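Isomaltodextranase (Arthrobacter globiformis, PDB 5AWO) hydrolyses alpha-1,6-glucosidic linkages in polysaccharides, removing successive isomaltose units from the non-reducing ends of the chains. Local coordinates at residues A[516-521]-A[601-606]; A[578-583]-A[587-592]; A[375-380]-A[497-502]; A[547-550]-A[554-557]; A[393-398]-A[425-430]. One frame throughout, in Å; residues are numbered along the deposited sequence. Where two conformers were deposited one is given.

Interaction 1: A[516-521]-A[601-606]; sequences VTFAVQ and INLNWI
Ile-606 lies flat over the phenyl ring of Phe-518. Its CG1 stands 3.9 Å from the ring centroid and only 1° off the normal, a CH-pi contact centred on the face. The carbons flanking it lie toward the CD2-CE2 side of the ring: Ile-606 CD1 comes down at 3.6 Å from Phe-518 CD2, while Ile-606 CG2 sits 3.8 Å from Phe-518 CE2. This coverage follows from the first torsion of Ile-606 (chi1 68°), which places CG1 between the backbone N and the carbonyl carbon and turns all three carbons onto the ring. The edge of the ring is looser. There Leu-603 CD2 meets Phe-518 CZ at 4.1 Å, near the ring plane. On the outer side of strand 516-521, Ala-519 is partly exposed. An alanine in place of Phe-518 is likely to open a gap beneath Ile-606 and take from Leu-603 CD2 its contact with the ring edge. Asn-604 and Trp-605 both face Arg-533 in a classic beta bulge, after which Ile-606 points inward. Apolar side chains of two facing sheets meeting in the core fit the beta sandwich of a CBM35-type carbohydrate-binding module.

Interaction 2: A[578-583]-A[587-592]; sequences GTITLD and NLVTIG
Leu-582 and Asp-583 meet Asn-587 where the chain makes a beta arch, passing from one sheet of the carbohydrate-binding beta sandwich to the other. The pairing shows this: strand 574-582 bonds to strand 526-535, whereas strand 585-592 bonds to strands 515-522 and 542-549. The axes of 578-582 and 587-592 stay 9.0 Å apart and run at 150°. Main chain does not pair with main chain here; side chains bridge the space, one of them to main-chain atoms.

Away from the turn the bridge is apolar. The end of Ile-580 meets the end of Val-589, with CD1 of the isoleucine 3.8 Å from CG1 of the valine. The other valine branch, CG2, takes Leu-582 CD2 at 3.8 Å, the leucine arriving nearly perpendicular to the valine. Leu-582 also lays its CB against the amide of Asn-587, 3.9 Å from ND2.

Close to the turn the chemistry becomes polar. CG of Asn-587 stands anti to its carbonyl carbon (chi1 -62°), which carries the amide across to the main chain of Asp-583, where OD1 serves as acceptor. A second bond, from Asn-587 ND2 to Asp-583 O, is only probable, because the position of that oxygen is less certain. Asp-583 directs its carboxylate away, toward Arg-525, with which it forms a weak, long ion pair. The better-defined bond runs from Asp-583 N to Asn-587 OD1: 3.1 Å long, nearly straight at 170°, with the donor approaching well to the side of the C=O and somewhat tilted out of its plane.

Interaction 3: A[375-380]-A[497-502]; sequences KPLYRS and DGNGFV
The amide of Asn-499 is the flat group that makes this contact. Leu-377 CD1 lies above the amide plane, 3.7 Å from Asn-499 ND2, the two side chains running alongside each other in opposing senses; Phe-489 also touches Asn-499. The amide's N-H instead points within that plane: Asn-499 ND2 donates to Tyr-378 O over 3.2 Å, with an N-H...O angle of 165°, and the acceptor is only 8° out of the amide plane. Relative to the carbonyl, the donor is moderately tilted from the plane. Tyr-378 CB, 3.9 Å from Asn-499 ND2, completes the touch, while the tyrosine ring itself leads away: Trp-483 meets it edge-to-face, Phe-489 meets it with the planes at about 45°, and its hydroxyl is hydrogen-bonded to Ser-303.

The first torsion of Asn-499 (chi1 65°) puts CG between the backbone N and the carbonyl carbon, holding the short side chain up against the strand 375-378. A leucine in place of Asn-499 would probably leave Tyr-378 O without this donor and remove the one polar link between the two segments.

Strand 375-378 pairs with 391-392 and 395-399 in the seven-stranded antiparallel sheet, whereas 497-500 is a loop leading into strand 501-505, which pairs with 601-609. These pairings indicate that the contact lies on the seam between the antiparallel C-terminal beta domain of this GH27 enzyme and its CBM35-type carbohydrate-binding module.

Interaction 4: A[547-550]-A[554-557]; sequences TAEK and STVD
Glu-549 and Thr-555 point to one face of the hairpin, Ala-548 and Asp-557 to the other. On the first face a water lies between the polar ends, donating to Glu-549 OE2 at 2.6 Å and standing 2.8 Å from Thr-555 OG1; OE1 of the same glutamate forms a salt bridge with Arg-33. On the other, Ala-548 CB meets Asp-557 CB at 4.0 Å, and Val-556 CB packs on the same methyl from the bulge at 3.9 Å. Asp-557, with CG anti to its backbone N (chi1 -158°), directs its carboxylate away, OD2 taking the N-H of Thr-581. Val-556 CG2 lies against the 549-550 peptide, nearly perpendicular to the side chain of Lys-550.

Val-556 and Asp-557 both stand opposite Ala-548 in a classic beta bulge. Ala-548 O accepts from Val-556 N at 2.7 Å and from Asp-557 N at 3.0 Å, while Ala-548 N donates to Asp-557 O at 3.2 Å. Toward the turn, Lys-550 N donates to Ser-554 O at 2.9 Å.

The bulge lies where the second arm turns a corner. Strand 542-549 bonds on its other edge to strand 585-592, Ala-548 touches Ile-580 and Leu-582 of strand 574-582, and Val-556 O accepts from Thr-581 OG1.

Interaction 5: A[393-398]-A[425-430]; sequences TERWAG and AKDLGL. With PO4 (phosphate ion), chain B.
Ala-397 and Leu-428 mark the nearest approach of the two backbones, their CA atoms 7.9 Å apart. The chain turns a corner at 393-394 before running extended through 395-398, whereas 425-428 adopts helical backbone angles without regular bonds. A weak bond, Gly-429 N to Ala-425 O at 3.0 Å, spans this turn, and Gly-429 leaves it with a positive phi (87°). Between these backbones Ala-397 CB touches Leu-428 CD2 at 3.6 Å, and Trp-405 and Phe-480 pack against both residues. This lies in the C-terminal beta-sandwich domain of the alpha-galactosidase type, where the loop between strands 418-423 and 434-438 packs against strand 395-399. Nearer the surface the contact turns polar. The guanidinium of Arg-395 and the carboxylate of Asp-427 have planes 89° apart, and Arg-395 NH1 remains 4.1 Å from Asp-427 OD2, beyond a salt bridge. A water mediates instead, accepting from Arg-395 NH1 at 2.9 Å in the guanidinium plane and donating to Asp-427 OD1 at 2.7 Å. Asp-392 pairs with Arg-395 NE, and the N-H of Asp-423 with Asp-427 OD2. Lys-426 NZ binds O1 of a phosphate ion, probably from the crystallisation liquor, at 2.7 Å.

Interactions 1 and 2 are buried and join the two sheets of the carbohydrate-binding module. Interaction 1 relies wholly on apolar contact, while interaction 2 adds an amide where the chain changes sheets. They share the pairing of strands 515-522 and 585-592, and Thr-517 OG1 and Thr-590 OG1 lie 2.7 Å apart. Interaction 4, at the surface of the same module, depends on backbone bonds and a water; strand 542-549 ties it to interaction 2. Interaction 3, buried, joins interaction 1 through paired strands 501-505 and 601-609, and interaction 5, partly buried, through strands 375-378 and 395-399. The former crosses between domains; the latter stays within one and grades from apolar to water-bridged charge.

Interaction 1: A[516-521]-A[601-606]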
# COMPACT_ATOMS: atom_id res chain seq x y z
N VAL A 516 4.93 -16.33 2.68
CA VAL A 516 3.97 -15.67 3.58
C VAL A 516 4.76 -14.91 4.61
O VAL A 516 5.75 -15.41 5.16
CB VAL A 516 3.04 -16.67 4.29
CG1 VAL A 516 2.06 -15.95 5.22
CG2 VAL A 516 2.28 -17.49 3.27
N THR A 517 4.34 -13.68 4.89
CA THR A 517 5.00 -12.83 5.87
C THR A 517 4.03 -12.42 6.97
O THR A 517 2.91 -11.94 6.70
CB THR A 517 5.62 -11.57 5.23
OG1 THR A 517 6.63 -11.97 4.28
CG2 THR A 517 6.21 -10.63 6.23
N PHE A 518 4.50 -12.59 8.20
CA PHE A 518 3.78 -12.24 9.42
C PHE A 518 4.56 -11.17 10.16
O PHE A 518 5.80 -11.24 10.25
CB PHE A 518 3.65 -13.44 10.38
CG PHE A 518 2.96 -14.63 9.79
CD1 PHE A 518 1.59 -14.79 9.92
CD2 PHE A 518 3.70 -15.63 9.16
CE1 PHE A 518 0.95 -15.90 9.41
CE2 PHE A 518 3.07 -16.73 8.65
CZ PHE A 518 1.69 -16.89 8.77
N ALA A 519 3.86 -10.19 10.72
CA ALA A 519 4.47 -9.25 11.63
C ALA A 519 4.17 -9.68 13.04
O ALA A 519 3.03 -9.92 13.38
CB ALA A 519 3.94 -7.85 11.40
N VAL A 520 5.21 -9.76 13.87
CA VAL A 520 5.04 -10.22 15.24
C VAL A 520 5.77 -9.25 16.17
O VAL A 520 6.85 -8.78 15.86
CB VAL A 520 5.56 -11.67 15.44
CG1 VAL A 520 4.98 -12.62 14.41
CG2 VAL A 520 7.07 -11.72 15.40
N GLN A 521 5.14 -8.96 17.31
CA GLN A 521 5.71 -8.07 18.31
C GLN A 521 5.99 -8.90 19.58
O GLN A 521 5.11 -9.63 20.03
CB GLN A 521 4.74 -6.92 18.61
CG GLN A 521 5.34 -5.71 19.32
CD GLN A 521 5.94 -4.66 18.39
OE1 GLN A 521 5.84 -4.76 17.18
NE2 GLN A 521 6.60 -3.66 18.97
N ILE A 601 3.86 -27.44 1.05
CA ILE A 601 2.89 -27.49 2.14
C ILE A 601 1.78 -26.52 1.86
O ILE A 601 1.93 -25.61 1.04
CB ILE A 601 3.46 -27.12 3.53
CG1 ILE A 601 3.71 -25.60 3.68
CG2 ILE A 601 4.70 -27.95 3.86
CD1 ILE A 601 4.11 -25.18 5.08
N ASN A 602 0.67 -26.72 2.55
CA ASN A 602 -0.36 -25.68 2.71
C ASN A 602 -0.24 -25.18 4.14
O ASN A 602 -0.04 -25.98 5.05
CB ASN A 602 -1.73 -26.22 2.43
CG ASN A 602 -1.94 -26.55 0.96
OD1 ASN A 602 -1.33 -25.94 0.09
ND2 ASN A 602 -2.81 -27.52 0.67
N LEU A 603 -0.35 -23.87 4.35
CA LEU A 603 -0.12 -23.31 5.66
C LEU A 603 -1.41 -22.69 6.20
O LEU A 603 -1.99 -21.82 5.55
CB LEU A 603 0.99 -22.26 5.63
CG LEU A 603 1.39 -21.67 6.97
CD1 LEU A 603 2.12 -22.69 7.85
CD2 LEU A 603 2.24 -20.43 6.78
N ASN A 604 -1.82 -23.11 7.40
CA ASN A 604 -3.01 -22.58 8.06
C ASN A 604 -2.69 -21.42 8.99
O ASN A 604 -3.33 -20.37 8.92
CB ASN A 604 -3.69 -23.69 8.84
CG ASN A 604 -5.12 -23.36 9.23
OD1 ASN A 604 -5.74 -22.38 8.77
ND2 ASN A 604 -5.66 -24.20 10.05
N TRP A 605 -1.71 -21.59 9.87
CA TRP A 605 -1.34 -20.56 10.81
C TRP A 605 0.02 -20.79 11.41
O TRP A 605 0.58 -21.89 11.27
CB TRP A 605 -2.40 -20.38 11.91
CG TRP A 605 -2.91 -21.61 12.69
CD1 TRP A 605 -4.15 -22.12 12.64
CD2 TRP A 605 -2.21 -22.37 13.70
NE1 TRP A 605 -4.30 -23.17 13.54
CE2 TRP A 605 -3.11 -23.34 14.19
CE3 TRP A 605 -0.91 -22.33 14.23
CZ2 TRP A 605 -2.75 -24.27 15.18
CZ3 TRP A 605 -0.56 -23.27 15.21
CH2 TRP A 605 -1.48 -24.21 15.67
N ILE A 606 0.59 -19.75 12.00
CA ILE A 606 1.67 -19.90 12.96
C ILE A 606 1.18 -19.48 14.35
O ILE A 606 0.22 -18.71 14.49
CB ILE A 606 2.97 -19.14 12.58
CG1 ILE A 606 2.78 -17.62 12.65
CG2 ILE A 606 3.46 -19.56 11.20
CD1 ILE A 606 4.08 -16.87 12.57

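Interaction 2: A[578-583]-A[587-592]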
# COMPACT_ATOMS: atom_id res chain seq x y z
N GLY A 578 8.97 -25.56 16.41
CA GLY A 578 10.26 -24.97 16.21
C GLY A 578 10.63 -23.95 17.26
O GLY A 578 9.88 -23.69 18.21
N THR A 579 11.80 -23.38 17.06
CA THR A 579 12.35 -22.35 17.89
C THR A 579 12.83 -21.26 16.96
O THR A 579 13.54 -21.53 15.99
CB THR A 579 13.56 -22.88 18.70
OG1 THR A 579 13.09 -23.78 19.70
CG2 THR A 579 14.32 -21.74 19.37
N ILE A 580 12.47 -20.03 17.27
CA ILE A 580 12.85 -18.91 16.44
C ILE A 580 13.40 -17.82 17.36
O ILE A 580 12.83 -17.57 18.43
CB ILE A 580 11.64 -18.45 15.59
CG1 ILE A 580 12.08 -17.48 14.50
CG2 ILE A 580 10.55 -17.86 16.46
CD1 ILE A 580 11.01 -17.24 13.45
N THR A 581 14.51 -17.21 16.99
CA THR A 581 15.06 -16.10 17.74
C THR A 581 14.36 -14.83 17.26
O THR A 581 14.59 -14.41 16.13
CB THR A 581 16.61 -16.02 17.67
OG1 THR A 581 17.10 -15.94 16.32
CG2 THR A 581 17.22 -17.26 18.33
N LEU A 582 13.48 -14.28 18.12
CA LEU A 582 12.79 -12.98 17.88
C LEU A 582 13.34 -11.91 18.81
O LEU A 582 13.72 -12.19 19.95
CB LEU A 582 11.27 -13.10 18.09
CG LEU A 582 10.54 -14.21 17.35
CD1 LEU A 582 9.11 -14.32 17.85
CD2 LEU A 582 10.59 -14.01 15.84
N ASP A 583 13.41 -10.67 18.32
CA ASP A 583 13.92 -9.55 19.11
C ASP A 583 12.74 -8.79 19.71
O ASP A 583 11.61 -9.01 19.30
CB ASP A 583 14.83 -8.63 18.25
CG ASP A 583 16.26 -9.18 18.04
OD1 ASP A 583 16.61 -10.17 18.70
OD2 ASP A 583 17.07 -8.61 17.24
N ASN A 587 9.11 -7.86 14.58
CA ASN A 587 9.84 -8.80 13.74
C ASN A 587 8.96 -9.18 12.57
O ASN A 587 7.74 -9.34 12.74
CB ASN A 587 10.19 -10.08 14.53
CG ASN A 587 11.10 -9.82 15.71
OD1 ASN A 587 12.34 -9.83 15.58
ND2 ASN A 587 10.49 -9.52 16.85
N LEU A 588 9.57 -9.35 11.41
CA LEU A 588 8.88 -9.94 10.27
C LEU A 588 9.30 -11.39 10.13
O LEU A 588 10.50 -11.66 9.92
CB LEU A 588 9.19 -9.17 8.98
CG LEU A 588 8.63 -7.74 8.86
CD1 LEU A 588 7.13 -7.72 9.11
CD2 LEU A 588 9.32 -6.74 9.76
N VAL A 589 8.35 -12.30 10.28
CA VAL A 589 8.62 -13.73 10.18
C VAL A 589 8.06 -14.16 8.84
O VAL A 589 6.84 -14.10 8.61
CB VAL A 589 7.99 -14.52 11.35
CG1 VAL A 589 8.22 -16.01 11.18
CG2 VAL A 589 8.57 -14.05 12.67
N THR A 590 8.96 -14.56 7.95
CA THR A 590 8.63 -14.97 6.60
C THR A 590 8.95 -16.45 6.40
O THR A 590 10.06 -16.91 6.73
CB THR A 590 9.35 -14.09 5.57
OG1 THR A 590 8.85 -12.74 5.71
CG2 THR A 590 9.16 -14.55 4.14
N ILE A 591 7.97 -17.17 5.86
CA ILE A 591 8.07 -18.59 5.53
C ILE A 591 7.77 -18.74 4.05
O ILE A 591 6.74 -18.25 3.58
CB ILE A 591 7.13 -19.48 6.39
CG1 ILE A 591 7.19 -20.95 5.92
CG2 ILE A 591 5.69 -18.97 6.38
CD1 ILE A 591 6.59 -21.95 6.90
N GLY A 592 8.66 -19.41 3.30
CA GLY A 592 8.48 -19.57 1.87
C GLY A 592 9.22 -20.77 1.32
O GLY A 592 10.00 -21.39 2.02

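Interaction 3: A[375-380]-A[497-502]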
# COMPACT_ATOMS: atom_id res chain seq x y z
N LYS A 375 -7.48 -7.53 5.06
CA LYS A 375 -7.97 -8.16 3.86
C LYS A 375 -9.48 -8.24 3.92
O LYS A 375 -10.05 -8.36 5.00
CB LYS A 375 -7.37 -9.57 3.66
CG LYS A 375 -6.01 -9.54 2.95
CD LYS A 375 -5.36 -10.93 2.83
CE LYS A 375 -4.21 -10.98 1.83
NZ LYS A 375 -3.07 -10.14 2.22
N PRO A 376 -10.14 -8.20 2.75
CA PRO A 376 -11.56 -8.54 2.71
C PRO A 376 -11.70 -10.00 3.09
O PRO A 376 -10.72 -10.76 2.93
CB PRO A 376 -11.92 -8.35 1.23
CG PRO A 376 -10.63 -8.71 0.53
CD PRO A 376 -9.54 -8.19 1.42
N LEU A 377 -12.86 -10.43 3.56
CA LEU A 377 -13.02 -11.86 3.80
C LEU A 377 -12.95 -12.61 2.47
O LEU A 377 -13.73 -12.38 1.57
CB LEU A 377 -14.36 -12.14 4.47
CG LEU A 377 -14.60 -13.57 4.95
CD1 LEU A 377 -13.59 -13.96 6.03
CD2 LEU A 377 -16.03 -13.69 5.45
N TYR A 378 -11.99 -13.52 2.34
CA TYR A 378 -11.89 -14.35 1.14
C TYR A 378 -12.96 -15.44 1.16
O TYR A 378 -13.17 -16.05 2.22
CB TYR A 378 -10.48 -14.94 0.97
CG TYR A 378 -9.53 -13.99 0.28
CD1 TYR A 378 -9.28 -12.72 0.79
CD2 TYR A 378 -8.93 -14.33 -0.93
CE1 TYR A 378 -8.41 -11.84 0.15
CE2 TYR A 378 -8.07 -13.44 -1.58
CZ TYR A 378 -7.84 -12.18 -1.03
OH TYR A 378 -6.98 -11.31 -1.69
N ARG A 379 -13.62 -15.60 0.03
CA ARG A 379 -14.72 -16.55 -0.17
C ARG A 379 -14.32 -17.67 -1.15
O ARG A 379 -14.90 -18.76 -1.12
CB ARG A 379 -15.99 -15.80 -0.60
CG ARG A 379 -16.40 -14.76 0.45
CD ARG A 379 -17.77 -14.13 0.23
NE ARG A 379 -17.80 -13.18 -0.88
CZ ARG A 379 -18.77 -12.31 -1.11
NH1 ARG A 379 -19.82 -12.22 -0.28
NH2 ARG A 379 -18.69 -11.48 -2.15
N SER A 380 -13.34 -17.42 -2.01
CA SER A 380 -12.79 -18.45 -2.89
C SER A 380 -11.41 -18.03 -3.37
O SER A 380 -10.95 -16.92 -3.06
CB SER A 380 -13.71 -18.73 -4.06
OG SER A 380 -13.52 -17.79 -5.11
N ASP A 497 -8.61 -24.41 10.17
CA ASP A 497 -9.18 -23.41 11.08
C ASP A 497 -9.47 -22.13 10.30
O ASP A 497 -8.68 -21.73 9.45
CB ASP A 497 -8.20 -23.13 12.23
CG ASP A 497 -7.97 -24.36 13.14
OD1 ASP A 497 -8.94 -25.09 13.39
OD2 ASP A 497 -6.82 -24.54 13.58
N GLY A 498 -10.60 -21.50 10.57
CA GLY A 498 -10.95 -20.26 9.88
C GLY A 498 -11.59 -20.43 8.51
O GLY A 498 -12.26 -21.42 8.27
N ASN A 499 -11.38 -19.45 7.64
CA ASN A 499 -12.05 -19.38 6.33
C ASN A 499 -11.26 -20.12 5.23
O ASN A 499 -11.78 -20.31 4.15
CB ASN A 499 -12.28 -17.90 5.90
CG ASN A 499 -11.00 -17.14 5.65
OD1 ASN A 499 -10.06 -17.23 6.39
ND2 ASN A 499 -11.00 -16.26 4.60
N GLY A 500 -10.02 -20.51 5.54
CA GLY A 500 -9.16 -21.17 4.56
C GLY A 500 -7.72 -21.22 5.02
O GLY A 500 -7.41 -21.20 6.22
N PHE A 501 -6.81 -21.25 4.04
CA PHE A 501 -5.40 -21.41 4.29
C PHE A 501 -4.62 -20.83 3.12
O PHE A 501 -5.21 -20.33 2.16
CB PHE A 501 -5.06 -22.91 4.48
CG PHE A 501 -5.57 -23.80 3.38
CD1 PHE A 501 -4.82 -24.03 2.22
CD2 PHE A 501 -6.81 -24.39 3.50
CE1 PHE A 501 -5.31 -24.86 1.22
CE2 PHE A 501 -7.30 -25.20 2.51
CZ PHE A 501 -6.56 -25.44 1.35
N VAL A 502 -3.29 -20.91 3.19
CA VAL A 502 -2.47 -20.48 2.08
C VAL A 502 -1.91 -21.67 1.31
O VAL A 502 -1.35 -22.57 1.93
CB VAL A 502 -1.34 -19.57 2.58
CG1 VAL A 502 -0.29 -19.34 1.49
CG2 VAL A 502 -1.93 -18.24 3.02

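Interaction 4: A[547-550]-A[554-557]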
# COMPACT_ATOMS: atom_id res chain seq x y z
N THR A 547 12.67 -17.24 7.98
CA THR A 547 13.51 -16.20 8.52
C THR A 547 12.74 -15.32 9.51
O THR A 547 11.50 -15.28 9.51
CB THR A 547 14.10 -15.27 7.43
OG1 THR A 547 13.05 -14.63 6.67
CG2 THR A 547 15.00 -16.02 6.49
N ALA A 548 13.51 -14.66 10.37
CA ALA A 548 13.05 -13.48 11.10
C ALA A 548 13.98 -12.32 10.82
O ALA A 548 15.21 -12.49 10.72
CB ALA A 548 12.97 -13.77 12.60
N GLU A 549 13.40 -11.12 10.64
CA GLU A 549 14.12 -9.92 10.28
C GLU A 549 13.53 -8.70 10.99
O GLU A 549 12.33 -8.70 11.37
CB GLU A 549 14.00 -9.66 8.77
CG GLU A 549 14.71 -10.69 7.90
CD GLU A 549 14.54 -10.47 6.40
OE1 GLU A 549 13.75 -9.57 6.00
OE2 GLU A 549 15.19 -11.18 5.61
N LYS A 550 14.36 -7.68 11.14
CA LYS A 550 13.87 -6.38 11.60
C LYS A 550 13.15 -5.74 10.43
O LYS A 550 13.22 -6.23 9.30
CB LYS A 550 15.00 -5.48 12.06
CG LYS A 550 15.88 -6.05 13.16
CD LYS A 550 16.99 -5.08 13.49
CE LYS A 550 16.53 -3.98 14.44
NZ LYS A 550 16.29 -4.47 15.83
N SER A 554 17.25 -6.47 8.29
CA SER A 554 18.39 -7.09 9.01
C SER A 554 17.97 -8.45 9.54
O SER A 554 16.93 -8.60 10.18
CB SER A 554 18.83 -6.21 10.17
OG SER A 554 19.32 -4.92 9.75
N THR A 555 18.80 -9.47 9.33
CA THR A 555 18.47 -10.82 9.75
C THR A 555 18.53 -11.04 11.29
O THR A 555 19.54 -10.70 11.91
CB THR A 555 19.39 -11.81 9.00
OG1 THR A 555 19.13 -11.71 7.59
CG2 THR A 555 19.16 -13.20 9.43
N VAL A 556 17.45 -11.55 11.88
CA VAL A 556 17.33 -11.91 13.32
C VAL A 556 17.52 -13.43 13.48
O VAL A 556 18.12 -13.90 14.46
CB VAL A 556 15.92 -11.55 13.92
CG1 VAL A 556 15.79 -11.96 15.39
CG2 VAL A 556 15.66 -10.06 13.83
N ASP A 557 16.94 -14.18 12.55
CA ASP A 557 17.10 -15.63 12.51
C ASP A 557 17.08 -16.16 11.09
O ASP A 557 16.59 -15.49 10.16
CB ASP A 557 16.01 -16.31 13.31
CG ASP A 557 16.40 -17.72 13.75
OD1 ASP A 557 17.49 -18.20 13.35
OD2 ASP A 557 15.62 -18.33 14.51
O HOH W 1 16.83 -12.95 6.59

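Interaction 5: A[393-398]-A[425-430]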
# COMPACT_ATOMS: atom_id res chain seq x y z
N THR A 393 -16.35 -7.38 -0.25
CA THR A 393 -15.98 -5.97 -0.16
C THR A 393 -16.45 -5.31 1.15
O THR A 393 -15.92 -4.25 1.49
CB THR A 393 -16.55 -5.11 -1.32
OG1 THR A 393 -17.98 -5.06 -1.25
CG2 THR A 393 -16.09 -5.61 -2.66
N GLU A 394 -17.39 -5.92 1.87
CA GLU A 394 -18.06 -5.29 2.99
C GLU A 394 -17.64 -5.79 4.37
O GLU A 394 -18.13 -5.31 5.36
CB GLU A 394 -19.56 -5.43 2.83
CG GLU A 394 -20.11 -4.66 1.64
CD GLU A 394 -21.58 -4.90 1.48
OE1 GLU A 394 -22.00 -6.06 1.23
OE2 GLU A 394 -22.35 -3.90 1.59
N ARG A 395 -16.73 -6.76 4.43
CA ARG A 395 -16.23 -7.27 5.70
C ARG A 395 -14.72 -7.44 5.61
O ARG A 395 -14.22 -8.23 4.77
CB ARG A 395 -16.89 -8.61 6.04
CG ARG A 395 -18.39 -8.47 6.26
CD ARG A 395 -19.05 -9.77 6.73
NE ARG A 395 -19.06 -10.72 5.63
CZ ARG A 395 -19.16 -12.04 5.74
NH1 ARG A 395 -19.23 -12.64 6.92
NH2 ARG A 395 -19.19 -12.76 4.63
N TRP A 396 -14.02 -6.74 6.49
CA TRP A 396 -12.55 -6.64 6.46
C TRP A 396 -11.96 -6.98 7.82
O TRP A 396 -12.54 -6.66 8.85
CB TRP A 396 -12.14 -5.20 6.12
CG TRP A 396 -12.32 -4.88 4.67
CD1 TRP A 396 -13.49 -4.66 4.00
CD2 TRP A 396 -11.27 -4.78 3.70
NE1 TRP A 396 -13.23 -4.44 2.67
CE2 TRP A 396 -11.88 -4.53 2.46
CE3 TRP A 396 -9.89 -4.91 3.77
CZ2 TRP A 396 -11.13 -4.39 1.29
CZ3 TRP A 396 -9.15 -4.78 2.61
CH2 TRP A 396 -9.78 -4.52 1.39
N ALA A 397 -10.80 -7.64 7.81
CA ALA A 397 -10.07 -7.85 9.06
C ALA A 397 -8.58 -7.91 8.78
O ALA A 397 -8.15 -8.36 7.72
CB ALA A 397 -10.49 -9.15 9.75
N GLY A 398 -7.81 -7.42 9.74
CA GLY A 398 -6.38 -7.58 9.71
C GLY A 398 -5.84 -7.70 11.10
O GLY A 398 -6.45 -7.26 12.07
N ALA A 425 -13.91 -17.51 15.13
CA ALA A 425 -13.52 -18.88 14.81
C ALA A 425 -13.71 -19.17 13.33
O ALA A 425 -12.74 -19.52 12.64
CB ALA A 425 -14.29 -19.88 15.66
N LYS A 426 -14.93 -19.01 12.83
CA LYS A 426 -15.27 -19.45 11.49
C LYS A 426 -14.65 -18.59 10.39
O LYS A 426 -14.34 -19.09 9.32
CB LYS A 426 -16.77 -19.50 11.30
CG LYS A 426 -17.41 -20.52 12.23
CD LYS A 426 -18.87 -20.75 11.90
CE LYS A 426 -19.75 -19.64 12.46
NZ LYS A 426 -21.19 -20.03 12.47
N ASP A 427 -14.55 -17.29 10.64
CA ASP A 427 -13.98 -16.39 9.65
C ASP A 427 -12.51 -16.13 9.89
O ASP A 427 -11.69 -16.29 8.96
CB ASP A 427 -14.78 -15.07 9.61
CG ASP A 427 -16.21 -15.26 9.20
OD1 ASP A 427 -16.48 -16.00 8.24
OD2 ASP A 427 -17.11 -14.64 9.83
N LEU A 428 -12.11 -15.74 11.11
CA LEU A 428 -10.70 -15.40 11.39
C LEU A 428 -9.81 -16.61 11.67
O LEU A 428 -8.61 -16.55 11.43
CB LEU A 428 -10.58 -14.39 12.52
CG LEU A 428 -11.36 -13.07 12.34
CD1 LEU A 428 -11.04 -12.12 13.47
CD2 LEU A 428 -11.13 -12.43 10.98
N GLY A 429 -10.39 -17.70 12.18
CA GLY A 429 -9.62 -18.94 12.43
C GLY A 429 -8.95 -18.95 13.79
O GLY A 429 -7.86 -19.52 13.94
N LEU A 430 -9.56 -18.30 14.76
CA LEU A 430 -9.04 -18.25 16.13
C LEU A 430 -9.78 -19.24 17.02
O LEU A 430 -10.92 -19.60 16.75
CB LEU A 430 -9.20 -16.86 16.72
CG LEU A 430 -8.70 -15.71 15.85
CD1 LEU A 430 -8.97 -14.42 16.60
CD2 LEU A 430 -7.23 -15.88 15.51
P PO4 B . -21.79 -16.36 13.01
O1 PO4 B . -22.23 -17.75 13.46
O2 PO4 B . -20.97 -16.54 11.72
O3 PO4 B . -20.95 -15.68 14.06
O4 PO4 B . -23.01 -15.52 12.72
O HOH W 2 -18.74 -15.46 6.80